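Local coordinates for BH0236 protein (Bacillus halodurans, PDB 5T7A), which probably binds beta-1,3-glucan as a family 56 carbohydrate-binding module and so contributes to recognition and hydrolysis of that polysaccharide, at residues V47-A52 with V62-N67. Sequence-based numbering, arbitrary orientation.
Sequences VTIFFA and VHLKVN. With EDO (1,2-ethanediol), chain F; EDO (1,2-ethanediol), chain E.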
loop_
_atom_site.group_PDB
_atom_site.type_symbol
_atom_site.label_atom_id
_atom_site.label_comp_id
_atom_site.label_asym_id
_atom_site.label_seq_id
_atom_site.Cartn_x
_atom_site.Cartn_y
_atom_site.Cartn_z
ATOM N N VAL A 47 0.725 7.819 -7.807
ATOM C CA VAL A 47 0.919 6.354 -7.864
ATOM C C VAL A 47 -0.172 5.795 -7.041
ATOM O O VAL A 47 -0.771 6.491 -6.165
ATOM C CB VAL A 47 2.290 5.855 -7.323
ATOM C CG1 VAL A 47 3.453 6.614 -7.991
ATOM C CG2 VAL A 47 2.407 6.019 -5.822
ATOM N N THR A 48 -0.451 4.487 -7.230
ATOM C CA THR A 48 -1.436 3.803 -6.396
ATOM C C THR A 48 -0.763 2.719 -5.590
ATOM O O THR A 48 -0.131 1.840 -6.141
ATOM C CB THR A 48 -2.576 3.207 -7.217
ATOM O OG1 THR A 48 -3.314 4.300 -7.821
ATOM C CG2 THR A 48 -3.516 2.388 -6.318
ATOM N N ILE A 49 -0.902 2.792 -4.275
ATOM C CA ILE A 49 -0.522 1.642 -3.407
ATOM C C ILE A 49 -1.661 0.670 -3.455
ATOM O O ILE A 49 -2.840 1.043 -3.204
ATOM C CB ILE A 49 -0.302 2.046 -1.942
ATOM C CG1 ILE A 49 0.800 3.127 -1.832
ATOM C CG2 ILE A 49 0.133 0.838 -1.113
ATOM C CD1 ILE A 49 0.915 3.757 -0.466
ATOM N N PHE A 50 -1.347 -0.604 -3.740
ATOM C CA PHE A 50 -2.397 -1.609 -3.810
ATOM C C PHE A 50 -2.069 -2.748 -2.872
ATOM O O PHE A 50 -0.928 -3.055 -2.600
ATOM C CB PHE A 50 -2.626 -2.148 -5.197
ATOM C CG PHE A 50 -1.549 -3.088 -5.700
ATOM C CD1 PHE A 50 -0.380 -2.572 -6.258
ATOM C CD2 PHE A 50 -1.680 -4.465 -5.591
ATOM C CE1 PHE A 50 0.598 -3.426 -6.757
ATOM C CE2 PHE A 50 -0.688 -5.346 -6.054
ATOM C CZ PHE A 50 0.447 -4.833 -6.653
ATOM N N PHE A 51 -3.123 -3.411 -2.446
ATOM C CA PHE A 51 -3.046 -4.599 -1.549
ATOM C C PHE A 51 -4.148 -5.574 -1.971
ATOM O O PHE A 51 -5.339 -5.244 -1.949
ATOM C CB PHE A 51 -3.224 -4.149 -0.101
ATOM C CG PHE A 51 -3.015 -5.260 0.930
ATOM C CD1 PHE A 51 -1.758 -5.462 1.478
ATOM C CD2 PHE A 51 -4.060 -6.110 1.286
ATOM C CE1 PHE A 51 -1.518 -6.476 2.397
ATOM C CE2 PHE A 51 -3.830 -7.092 2.183
ATOM C CZ PHE A 51 -2.590 -7.301 2.719
ATOM N N ALA A 52 -3.751 -6.735 -2.459
ATOM C CA ALA A 52 -4.670 -7.712 -3.062
ATOM C C ALA A 52 -4.559 -9.001 -2.251
ATOM O O ALA A 52 -3.710 -9.874 -2.511
ATOM C CB ALA A 52 -4.294 -7.938 -4.535
ATOM N N VAL A 62 -3.317 1.304 5.372
ATOM C CA VAL A 62 -1.970 1.539 4.957
ATOM C C VAL A 62 -1.312 2.581 5.819
ATOM O O VAL A 62 -1.978 3.548 6.250
ATOM C CB VAL A 62 -1.901 1.906 3.451
ATOM C CG1 VAL A 62 -2.626 3.209 3.123
ATOM C CG2 VAL A 62 -0.475 1.935 2.967
ATOM N N HIS A 63 -0.046 2.363 6.109
ATOM C CA HIS A 63 0.825 3.266 6.937
ATOM C C HIS A 63 1.890 3.748 5.970
ATOM O O HIS A 63 2.481 2.927 5.259
ATOM C CB HIS A 63 1.468 2.480 8.065
ATOM C CG HIS A 63 0.510 1.584 8.779
ATOM N ND1 HIS A 63 -0.570 2.069 9.508
ATOM C CD2 HIS A 63 0.384 0.248 8.790
ATOM C CE1 HIS A 63 -1.292 1.059 9.951
ATOM N NE2 HIS A 63 -0.732 -0.060 9.547
ATOM N N LEU A 64 2.080 5.081 5.830
ATOM C CA LEU A 64 3.055 5.555 4.838
ATOM C C LEU A 64 3.852 6.721 5.338
ATOM O O LEU A 64 3.405 7.478 6.215
ATOM C CB LEU A 64 2.401 5.792 3.491
ATOM C CG LEU A 64 1.315 6.861 3.387
ATOM C CD1 LEU A 64 2.002 8.197 3.190
ATOM C CD2 LEU A 64 0.334 6.537 2.242
ATOM N N LYS A 65 5.040 6.839 4.771
ATOM C CA LYS A 65 5.871 8.032 4.985
ATOM C C LYS A 65 6.557 8.363 3.709
ATOM O O LYS A 65 6.952 7.485 2.946
ATOM C CB LYS A 65 6.992 7.697 5.953
ATOM C CG LYS A 65 6.627 7.299 7.333
ATOM C CD LYS A 65 7.859 6.649 7.982
ATOM C CE LYS A 65 7.524 6.300 9.392
ATOM N NZ LYS A 65 8.734 6.131 10.242
ATOM N N VAL A 66 6.837 9.647 3.500
ATOM C CA VAL A 66 7.520 10.082 2.309
ATOM C C VAL A 66 8.824 10.796 2.739
ATOM O O VAL A 66 8.734 11.698 3.577
ATOM C CB VAL A 66 6.663 11.055 1.531
ATOM C CG1 VAL A 66 7.467 11.567 0.327
ATOM C CG2 VAL A 66 5.332 10.456 1.073
ATOM N N ASN A 67 9.962 10.377 2.184
ATOM C CA ASN A 67 11.330 10.915 2.548
ATOM C C ASN A 67 11.485 10.963 4.075
ATOM O O ASN A 67 11.964 11.962 4.671
ATOM C CB ASN A 67 11.496 12.299 1.933
ATOM C CG ASN A 67 11.386 12.286 0.407
ATOM O OD1 ASN A 67 11.878 11.363 -0.212
ATOM N ND2 ASN A 67 10.668 13.234 -0.173
HETATM C C1 EDO F . 4.933 13.231 4.211
HETATM O O1 EDO F . 3.834 14.018 4.616
HETATM C C2 EDO F . 4.674 11.828 4.744
HETATM O O2 EDO F . 5.745 11.298 5.541
HETATM C C1 EDO E . 9.766 3.633 7.967
HETATM O O1 EDO E . 10.080 4.632 8.921
HETATM C C2 EDO E . 10.540 2.420 8.372
HETATM O O2 EDO E . 11.621 2.185 7.476
#
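A single methyl group, Ile49 CD1, carries the whole contact on its side, meeting two methyls of strand 60-66 with no hydrogen bond between the segments. It lies 3.9 Å from Leu64 CD2 and 4.1 Å from Val62 CG2, touching one branch of each residue. The reach comes from an extended isoleucine chain: CG1 stands anti to the carbonyl carbon (chi1 -58°), and chi2 near 170° carries CD1 straight on from the backbone. The nearest CA atoms, those of Ile49 and Val62, are 8.5 Å apart, a gap spanned by side chains alone. The two strands are not neighbours in the antiparallel order of this all-beta module; strands 82-88 and 72-79 come between them, and the curved sheet folds over into a beta-sandwich, so that their inward side chains meet across the buried interior between its two layers. Phe100 of strand 95-103 touches both Ile49 and Val62, while Ile39 and Val87 also pack on Ile49. Beyond the apolar patch, Val66 N donates a 2.8 Å hydrogen bond to O2 of a 1,2-ethanediol, probably from the crystallisation liquor, and Lys65 makes a cation-pi contact with Trp113.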